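Local atomic coordinates of glutaredoxin (Methanosarcina mazei, PDB entry 3NZN), a protein that probably acts as a thiol-disulfide oxidoreductase of the thioredoxin superfamily, passing reducing equivalents through a CxxC cysteine pair. Residues I25-S30 / V52-L57; R12-S17 / D48-Y53. One frame throughout, in Å; residues are numbered along the deposited sequence.

Overall arrangement
After the short strand 2-4 the chain forms strand 10-15, then strand 24-28, helix 33-45 and strand 49-53. Interaction 2 (12-17 with 48-53) closes the larger loop, which holds strand 24-28 and the helix; interaction 1 (25-30 with 52-57) starts inside that loop and finishes just past its end, so the two overlap on Val52 and Tyr53. Strand 49-53 is therefore gripped along both edges, antiparallel to 10-15 and parallel to 24-28. Interaction 1 joins the two strands of a beta-alpha-beta unit, and interaction 2 adds strand 10-15 on the other side of 49-53. Met26 N and Asp50 O, 2.8 Å apart, probably link the two contacts by a hydrogen bond.

Interaction 1: I25-S30 / V52-L57; sequences IMYGLS and VYVDRL
With chi1 near +60° in both residues (61° in Asp55, 72° in Ser30), the Asp55 carboxylate and the Ser30 hydroxyl each sit between their own backbone N and carbonyl carbon, and the two ends meet. Ser30 OG donates to the syn lone pair of Asp55 OD2 at 2.6 Å, while Ser30 N reaches the syn side of Asp55 OD1 at 2.8 Å, somewhat out of the carboxylate plane. An alanine in place of Asp55 would take away both acceptors and would probably leave the Ser30 hydroxyl able to turn and its backbone N-H without this mate. Ser30 CB lies over the centre of the Arg56 guanidinium, whose NH1 is held by Lys10 O. Upstream, strands 24-28 and 49-53 run parallel as the two strands of a beta-alpha-beta unit of the thioredoxin fold, the residues after Ser30 leading to the Cys32-Cys35 disulfide and helix 33-45. Gly28 N donates to Val52 O (2.8 Å), Val52 N to Met26 O, and Val54 N to Gly28 O. Along one face of the sheet Tyr27 and Val52 lie side by side, Tyr27 CD1 3.9 Å from Val52 CB; Val54 CG2 meets the ring edge, and Val69 of helix 59-72 adds to this packing. On the other face, Ser30 CA stands over the Tyr53 ring in a CH-pi contact, 4.0 Å from its centroid.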
ATOM      1  N   ILE A  25     -11.233 -15.435   7.704  1.00  9.96           N
ATOM      2  CA  ILE A  25     -10.162 -14.425   7.849  1.00  9.99           C
ATOM      3  C   ILE A  25     -10.568 -13.120   7.166  1.00  9.38           C
ATOM      4  O   ILE A  25     -10.961 -13.105   6.084  1.00 10.16           O
ATOM      5  CB  ILE A  25      -8.809 -14.964   7.383  1.00 11.28           C
ATOM      6  CG1 ILE A  25      -7.707 -13.901   7.609  1.00 12.00           C
ATOM      7  CG2 ILE A  25      -8.857 -15.326   6.006  1.00 14.46           C
ATOM      8  CD1 ILE A  25      -6.376 -14.525   7.741  1.00 15.80           C
ATOM      9  N   MET A  26     -10.508 -12.070   7.982  1.00  8.68           N
ATOM     10  CA  MET A  26     -10.737 -10.725   7.450  1.00  8.85           C
ATOM     11  C   MET A  26      -9.386  -9.980   7.267  1.00  8.81           C
ATOM     12  O   MET A  26      -8.678  -9.820   8.174  1.00 10.20           O
ATOM     13  CB  MET A  26     -11.634  -9.883   8.386  1.00 10.42           C
ATOM     14  CG  MET A  26     -11.995  -8.468   7.794  1.00 11.54           C
ATOM     15  SD  MET A  26     -12.507  -7.164   9.012  1.00 12.58           S
ATOM     16  CE  MET A  26     -12.518  -8.246  10.377  1.00 18.91           C
ATOM     17  N   TYR A  27      -9.108  -9.660   6.001  1.00  8.44           N
ATOM     18  CA  TYR A  27      -8.008  -8.724   5.684  1.00  8.96           C
ATOM     19  C   TYR A  27      -8.549  -7.297   5.690  1.00  9.48           C
ATOM     20  O   TYR A  27      -9.436  -6.988   5.034  1.00  9.68           O
ATOM     21  CB  TYR A  27      -7.370  -9.063   4.352  1.00  9.93           C
ATOM     22  CG  TYR A  27      -6.666 -10.394   4.412  1.00 11.46           C
ATOM     23  CD1 TYR A  27      -5.338 -10.483   4.808  1.00 13.87           C
ATOM     24  CD2 TYR A  27      -7.301 -11.562   4.031  1.00 13.08           C
ATOM     25  CE1 TYR A  27      -4.685 -11.713   4.856  1.00 17.43           C
ATOM     26  CE2 TYR A  27      -6.636 -12.793   4.092  1.00 14.86           C
ATOM     27  CZ  TYR A  27      -5.370 -12.849   4.494  1.00 17.10           C
ATOM     28  OH  TYR A  27      -4.827 -14.118   4.492  1.00 26.18           O
ATOM     29  N   GLY A  28      -7.884  -6.471   6.506  1.00  9.40           N
ATOM     30  CA  GLY A  28      -8.310  -5.098   6.623  1.00  9.48           C
ATOM     31  C   GLY A  28      -7.127  -4.121   6.734  1.00  9.34           C
ATOM     32  O   GLY A  28      -5.970  -4.537   6.595  1.00  9.97           O
ATOM     33  N   LEU A  29      -7.432  -2.889   7.021  1.00 10.14           N
ATOM     34  CA  LEU A  29      -6.438  -1.870   7.346  1.00 10.66           C
ATOM     35  C   LEU A  29      -6.748  -1.357   8.753  1.00 10.85           C
ATOM     36  O   LEU A  29      -7.914  -1.292   9.133  1.00 12.07           O
ATOM     37  CB  LEU A  29      -6.521  -0.698   6.352  1.00 11.28           C
ATOM     38  CG  LEU A  29      -6.352  -1.028   4.882  1.00 11.82           C
ATOM     39  CD1 LEU A  29      -6.541   0.151   3.962  1.00 17.22           C
ATOM     40  CD2 LEU A  29      -5.064  -1.773   4.549  1.00 12.75           C
ATOM     41  N   SER A  30      -5.738  -0.951   9.493  1.00 11.27           N
ATOM     42  CA  SER A  30      -5.907  -0.469  10.806  1.00 12.97           C
ATOM     43  C   SER A  30      -6.760   0.809  10.939  1.00 13.47           C
ATOM     44  O   SER A  30      -7.363   1.081  11.927  1.00 17.93           O
ATOM     45  CB  SER A  30      -4.589  -0.365  11.515  1.00 15.57           C
ATOM     46  OG  SER A  30      -3.843   0.729  10.960  1.00 16.70           O
ATOM     47  N   VAL A  52      -6.370  -9.509  10.008  1.00  9.77           N
ATOM     48  CA  VAL A  52      -4.979  -9.018   9.673  1.00  9.73           C
ATOM     49  C   VAL A  52      -5.148  -7.596   9.217  1.00 10.72           C
ATOM     50  O   VAL A  52      -5.953  -7.255   8.394  1.00 11.73           O
ATOM     51  CB  VAL A  52      -4.432  -9.863   8.512  1.00 11.83           C
ATOM     52  CG1 VAL A  52      -3.041  -9.347   8.061  1.00 12.80           C
ATOM     53  CG2 VAL A  52      -4.329 -11.348   8.943  1.00 14.06           C
ATOM     54  N   TYR A  53      -4.229  -6.723   9.808  1.00  9.70           N
ATOM     55  CA  TYR A  53      -4.151  -5.354   9.354  1.00  9.88           C
ATOM     56  C   TYR A  53      -2.969  -5.220   8.373  1.00  9.32           C
ATOM     57  O   TYR A  53      -1.771  -5.245   8.837  1.00 10.37           O
ATOM     58  CB  TYR A  53      -3.962  -4.413  10.529  1.00 10.68           C
ATOM     59  CG  TYR A  53      -5.177  -4.312  11.433  1.00 11.17           C
ATOM     60  CD1 TYR A  53      -6.468  -4.284  10.913  1.00 12.14           C
ATOM     61  CD2 TYR A  53      -5.041  -4.232  12.786  1.00 13.48           C
ATOM     62  CE1 TYR A  53      -7.563  -4.195  11.753  1.00 14.77           C
ATOM     63  CE2 TYR A  53      -6.168  -4.148  13.649  1.00 16.49           C
ATOM     64  CZ  TYR A  53      -7.389  -4.141  13.102  1.00 16.80           C
ATOM     65  OH  TYR A  53      -8.504  -4.100  13.947  1.00 22.07           O
ATOM     66  N   VAL A  54      -3.234  -5.244   7.147  1.00  9.98           N
ATOM     67  CA  VAL A  54      -2.213  -5.401   6.119  1.00 11.43           C
ATOM     68  C   VAL A  54      -1.231  -4.121   6.180  1.00 11.69           C
ATOM     69  O   VAL A  54      -0.009  -4.374   5.936  1.00 13.34           O
ATOM     70  CB  VAL A  54      -2.813  -5.514   4.743  1.00 12.37           C
ATOM     71  CG1 VAL A  54      -1.803  -5.522   3.655  1.00 14.89           C
ATOM     72  CG2 VAL A  54      -3.643  -6.856   4.607  1.00 12.91           C
ATOM     73  N   ASP A  55      -1.729  -3.014   6.530  1.00 12.54           N
ATOM     74  CA  ASP A  55      -0.849  -1.838   6.594  1.00 13.57           C
ATOM     75  C   ASP A  55       0.065  -1.902   7.759  1.00 14.35           C
ATOM     76  O   ASP A  55       1.015  -1.072   7.807  1.00 18.95           O
ATOM     77  CB  ASP A  55      -1.670  -0.611   6.727  1.00 14.55           C
ATOM     78  CG  ASP A  55      -2.513  -0.587   7.968  1.00 12.81           C
ATOM     79  OD1 ASP A  55      -3.286  -1.543   8.232  1.00 12.86           O
ATOM     80  OD2 ASP A  55      -2.580   0.407   8.670  1.00 21.03           O
ATOM     81  N   ARG A  56      -0.033  -2.815   8.711  1.00 12.08           N
ATOM     82  CA  ARG A  56       0.858  -2.993   9.811  1.00 11.31           C
ATOM     83  C   ARG A  56       1.864  -4.089   9.596  1.00 11.26           C
ATOM     84  O   ARG A  56       2.640  -4.377  10.452  1.00 12.79           O
ATOM     85  CB  ARG A  56       0.093  -3.156  11.128  1.00 12.07           C
ATOM     86  CG  ARG A  56      -0.558  -1.877  11.504  1.00 18.47           C
ATOM     87  CD  ARG A  56      -1.108  -1.867  12.827  1.00 17.19           C
ATOM     88  NE  ARG A  56      -1.569  -0.537  13.215  1.00 17.55           N
ATOM     89  CZ  ARG A  56      -2.442  -0.420  14.222  1.00 18.71           C
ATOM     90  NH1 ARG A  56      -2.790  -1.487  14.882  1.00 19.19           N
ATOM     91  NH2 ARG A  56      -2.912   0.765  14.576  1.00 20.50           N
ATOM     92  N   LEU A  57       1.819  -4.705   8.437  1.00 13.57           N
ATOM     93  CA  LEU A  57       2.774  -5.763   8.121  1.00 15.22           C
ATOM     94  C   LEU A  57       3.956  -5.184   7.381  1.00 16.25           C
ATOM     95  O   LEU A  57       3.819  -4.189   6.700  1.00 19.17           O
ATOM     96  CB  LEU A  57       2.090  -6.845   7.316  1.00 14.35           C
ATOM     97  CG  LEU A  57       0.910  -7.583   7.931  1.00 16.06           C
ATOM     98  CD1 LEU A  57       0.299  -8.467   6.874  1.00 14.87           C
ATOM     99  CD2 LEU A  57       1.330  -8.385   9.196  1.00 17.06           C
TER

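Interaction 2: R12-S17 / D48-Y53. With SO4 (sulfate ion), chain F.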
ATOM      1  N   ARG A  12      -2.426  -8.476  13.866  1.00 11.19           N
ATOM      2  CA  ARG A  12      -3.272  -9.666  13.634  1.00 11.82           C
ATOM      3  C   ARG A  12      -3.907 -10.015  14.922  1.00 11.73           C
ATOM      4  O   ARG A  12      -3.353  -9.841  15.970  1.00 12.73           O
ATOM      5  CB  ARG A  12      -2.417 -10.869  13.255  1.00 15.68           C
ATOM      6  CG  ARG A  12      -1.486 -10.902  12.114  1.00 21.53           C
ATOM      7  CD  ARG A  12      -0.745 -12.234  12.016  1.00 21.52           C
ATOM      8  NE  ARG A  12       0.547 -11.996  11.384  1.00 30.85           N
ATOM      9  CZ  ARG A  12       1.641 -11.657  12.080  1.00 37.02           C
ATOM     10  NH1 ARG A  12       2.770 -11.580  11.495  1.00 37.53           N
ATOM     11  NH2 ARG A  12       1.636 -11.460  13.399  1.00 40.14           N
ATOM     12  N   GLY A  13      -5.115 -10.580  14.828  1.00 13.01           N
ATOM     13  CA  GLY A  13      -5.794 -11.253  15.959  1.00 13.76           C
ATOM     14  C   GLY A  13      -6.458 -12.520  15.470  1.00 12.44           C
ATOM     15  O   GLY A  13      -6.913 -12.618  14.376  1.00 13.89           O
ATOM     16  N   ASN A  14      -6.619 -13.433  16.432  1.00 11.66           N
ATOM     17  CA  ASN A  14      -7.297 -14.719  16.198  1.00 12.93           C
ATOM     18  C   ASN A  14      -8.234 -15.004  17.338  1.00 12.19           C
ATOM     19  O   ASN A  14      -7.798 -15.197  18.408  1.00 14.45           O
ATOM     20  CB  ASN A  14      -6.219 -15.871  16.112  1.00 15.11           C
ATOM     21  CG  ASN A  14      -5.179 -15.737  14.932  1.00 17.86           C
ATOM     22  OD1 ASN A  14      -4.940 -14.725  14.368  1.00 23.07           O
ATOM     23  ND2 ASN A  14      -4.662 -16.898  14.532  1.00 23.13           N
ATOM     24  N   HIS A  15      -9.494 -14.947  16.992  1.00 12.47           N
ATOM     25  CA  HIS A  15     -10.519 -15.272  17.982  1.00 12.42           C
ATOM     26  C   HIS A  15     -10.926 -16.726  17.758  1.00 12.23           C
ATOM     27  O   HIS A  15     -11.558 -17.055  16.751  1.00 13.77           O
ATOM     28  CB  HIS A  15     -11.719 -14.356  17.796  1.00 15.28           C
ATOM     29  CG  HIS A  15     -11.377 -12.937  18.106  1.00 17.18           C
ATOM     30  ND1 HIS A  15     -12.316 -12.062  18.574  1.00 24.95           N
ATOM     31  CD2 HIS A  15     -10.209 -12.253  18.039  1.00 23.55           C
ATOM     32  CE1 HIS A  15     -11.746 -10.882  18.768  1.00 26.49           C
ATOM     33  NE2 HIS A  15     -10.465 -10.972  18.464  1.00 23.90           N
ATOM     34  N   VAL A  16     -10.622 -17.593  18.710  1.00 12.31           N
ATOM     35  CA  VAL A  16     -10.769 -19.015  18.574  1.00 12.87           C
ATOM     36  C   VAL A  16     -11.370 -19.604  19.871  1.00 12.98           C
ATOM     37  O   VAL A  16     -11.113 -20.753  20.244  1.00 18.12           O
ATOM     38  CB  VAL A  16      -9.514 -19.785  18.091  1.00 13.15           C
ATOM     39  CG1 VAL A  16      -9.911 -21.022  17.422  1.00 17.68           C
ATOM     40  CG2 VAL A  16      -8.612 -18.922  17.250  1.00 14.39           C
ATOM     41  N   SER A  17     -12.310 -18.872  20.462  1.00 12.90           N
ATOM     42  CA  SER A  17     -12.996 -19.289  21.662  1.00 13.10           C
ATOM     43  C   SER A  17     -14.500 -19.221  21.585  1.00 13.06           C
ATOM     44  O   SER A  17     -15.144 -19.277  22.579  1.00 17.23           O
ATOM     45  CB  SER A  17     -12.488 -18.419  22.830  1.00 15.35           C
ATOM     46  OG  SER A  17     -11.121 -18.431  22.799  1.00 22.58           O
ATOM     47  N   ASP A  48     -15.644 -17.975  15.453  1.00  9.62           N
ATOM     48  CA  ASP A  48     -14.163 -17.951  15.422  1.00  9.12           C
ATOM     49  C   ASP A  48     -13.801 -17.262  14.104  1.00  8.92           C
ATOM     50  O   ASP A  48     -14.285 -17.492  13.039  1.00  9.93           O
ATOM     51  CB  ASP A  48     -13.617 -19.325  15.442  1.00  9.79           C
ATOM     52  CG  ASP A  48     -13.783 -20.068  16.695  1.00 10.73           C
ATOM     53  OD1 ASP A  48     -14.223 -19.516  17.671  1.00 12.12           O
ATOM     54  OD2 ASP A  48     -13.546 -21.332  16.634  1.00 13.64           O
ATOM     55  N   PHE A  49     -12.781 -16.346  14.209  1.00  9.39           N
ATOM     56  CA  PHE A  49     -12.236 -15.675  13.007  1.00  9.41           C
ATOM     57  C   PHE A  49     -10.866 -15.090  13.377  1.00  9.11           C
ATOM     58  O   PHE A  49     -10.575 -14.835  14.471  1.00  9.78           O
ATOM     59  CB  PHE A  49     -13.168 -14.559  12.500  1.00  9.54           C
ATOM     60  CG  PHE A  49     -13.262 -13.377  13.368  1.00  9.70           C
ATOM     61  CD1 PHE A  49     -12.555 -12.178  12.998  1.00 10.85           C
ATOM     62  CD2 PHE A  49     -14.005 -13.292  14.499  1.00  9.97           C
ATOM     63  CE1 PHE A  49     -12.651 -11.056  13.750  1.00 12.57           C
ATOM     64  CE2 PHE A  49     -14.116 -12.201  15.268  1.00 11.82           C
ATOM     65  CZ  PHE A  49     -13.409 -11.018  14.898  1.00 12.33           C
ATOM     66  N   ASP A  50     -10.124 -14.927  12.271  1.00  9.86           N
ATOM     67  CA  ASP A  50      -8.869 -14.167  12.326  1.00  9.48           C
ATOM     68  C   ASP A  50      -9.069 -12.863  11.565  1.00  9.46           C
ATOM     69  O   ASP A  50      -9.789 -12.754  10.653  1.00  9.63           O
ATOM     70  CB  ASP A  50      -7.792 -14.974  11.632  1.00 12.37           C
ATOM     71  CG  ASP A  50      -7.496 -16.258  12.273  1.00 14.85           C
ATOM     72  OD1 ASP A  50      -7.899 -16.515  13.391  1.00 15.60           O
ATOM     73  OD2 ASP A  50      -6.856 -17.028  11.593  1.00 25.44           O
ATOM     74  N   TYR A  51      -8.193 -11.901  11.960  1.00 10.65           N
ATOM     75  CA  TYR A  51      -8.102 -10.622  11.203  1.00 10.88           C
ATOM     76  C   TYR A  51      -6.597 -10.224  11.118  1.00 11.04           C
ATOM     77  O   TYR A  51      -5.804 -10.589  11.929  1.00 11.72           O
ATOM     78  CB  TYR A  51      -8.974  -9.568  11.747  1.00 12.30           C
ATOM     79  CG  TYR A  51      -8.655  -9.084  13.096  1.00 13.57           C
ATOM     80  CD1 TYR A  51      -7.827  -7.971  13.256  1.00 15.89           C
ATOM     81  CD2 TYR A  51      -9.029  -9.785  14.241  1.00 14.98           C
ATOM     82  CE1 TYR A  51      -7.496  -7.532  14.483  1.00 18.88           C
ATOM     83  CE2 TYR A  51      -8.693  -9.331  15.502  1.00 18.96           C
ATOM     84  CZ  TYR A  51      -7.911  -8.202  15.596  1.00 19.63           C
ATOM     85  OH  TYR A  51      -7.534  -7.727  16.807  1.00 24.24           O
ATOM     86  N   VAL A  52      -6.370  -9.509  10.008  1.00  9.77           N
ATOM     87  CA  VAL A  52      -4.979  -9.018   9.673  1.00  9.73           C
ATOM     88  C   VAL A  52      -5.148  -7.596   9.217  1.00 10.72           C
ATOM     89  O   VAL A  52      -5.953  -7.255   8.394  1.00 11.73           O
ATOM     90  CB  VAL A  52      -4.432  -9.863   8.512  1.00 11.83           C
ATOM     91  CG1 VAL A  52      -3.041  -9.347   8.061  1.00 12.80           C
ATOM     92  CG2 VAL A  52      -4.329 -11.348   8.943  1.00 14.06           C
ATOM     93  N   TYR A  53      -4.229  -6.723   9.808  1.00  9.70           N
ATOM     94  CA  TYR A  53      -4.151  -5.354   9.354  1.00  9.88           C
ATOM     95  C   TYR A  53      -2.969  -5.220   8.373  1.00  9.32           C
ATOM     96  O   TYR A  53      -1.771  -5.245   8.837  1.00 10.37           O
ATOM     97  CB  TYR A  53      -3.962  -4.413  10.529  1.00 10.68           C
ATOM     98  CG  TYR A  53      -5.177  -4.312  11.433  1.00 11.17           C
ATOM     99  CD1 TYR A  53      -6.468  -4.284  10.913  1.00 12.14           C
ATOM    100  CD2 TYR A  53      -5.041  -4.232  12.786  1.00 13.48           C
ATOM    101  CE1 TYR A  53      -7.563  -4.195  11.753  1.00 14.77           C
ATOM    102  CE2 TYR A  53      -6.168  -4.148  13.649  1.00 16.49           C
ATOM    103  CZ  TYR A  53      -7.389  -4.141  13.102  1.00 16.80           C
ATOM    104  OH  TYR A  53      -8.504  -4.100  13.947  1.00 22.07           O
TER
HETATM  105  S   SO4 F 107      -7.954  -8.701  20.100  1.00 27.10           S
HETATM  106  O1  SO4 F 107      -7.232  -9.852  20.757  1.00 32.23           O
HETATM  107  O2  SO4 F 107      -9.194  -8.449  20.838  1.00 34.06           O
HETATM  108  O3  SO4 F 107      -7.170  -7.551  20.112  1.00 28.47           O
HETATM  109  O4  SO4 F 107      -8.268  -9.276  18.752  1.00 32.99           O
HETATM  110  O   HOH W   1     -10.106 -18.331  14.097  1.00 26.35           O
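His15 and Tyr51 turn their polar ends to one sulfate oxygen. His15 NE2 donates to sulfate O4 at 2.8 Å in a nearly straight bond (164°), in the plane of the imidazole, and Tyr51 OH reaches the same O4 at 2.6 Å. The Tyr51 side chain has CG between its backbone N and carbonyl carbon (chi1 65°), a setting that leans the ring across the neighbouring strand at Gly13. Gly13 CA packs over that ring in a CH-pi contact, 3.9 Å from its centroid; a beta carbon at this position would collide with Tyr51 CE2. Phe49 has nearly the same first torsion, which brings its ring alongside His15: Phe49 CZ lies over one face of the imidazole, toward its rim, with the ring planes 41° apart. His15, Phe49 and Tyr51 thus form an aromatic cluster on one face of the sheet, with Leu42 of helix 33-45 packed against Phe49.

Beneath the cluster the strands pair antiparallel. Gly13 and Tyr51 exchange two backbone hydrogen bonds, as do His15 and Phe49, where His15 N lies 2.7 Å from Phe49 O. On the opposite face the side chains of Asn14 and Asp50 stack, amide against carboxylate. A water bridges Asp50 OD1 and His15 O, and Asp50 OD2 forms a salt bridge with Lys23, so both carboxylate oxygens are engaged.

The sulfate probably comes from the crystallisation liquor, but Lys10 NZ also bonds it and Tyr51 OH; the imidazole N-H, phenol and ammonium together offer donors to an anion here, without showing that the protein binds one in nature.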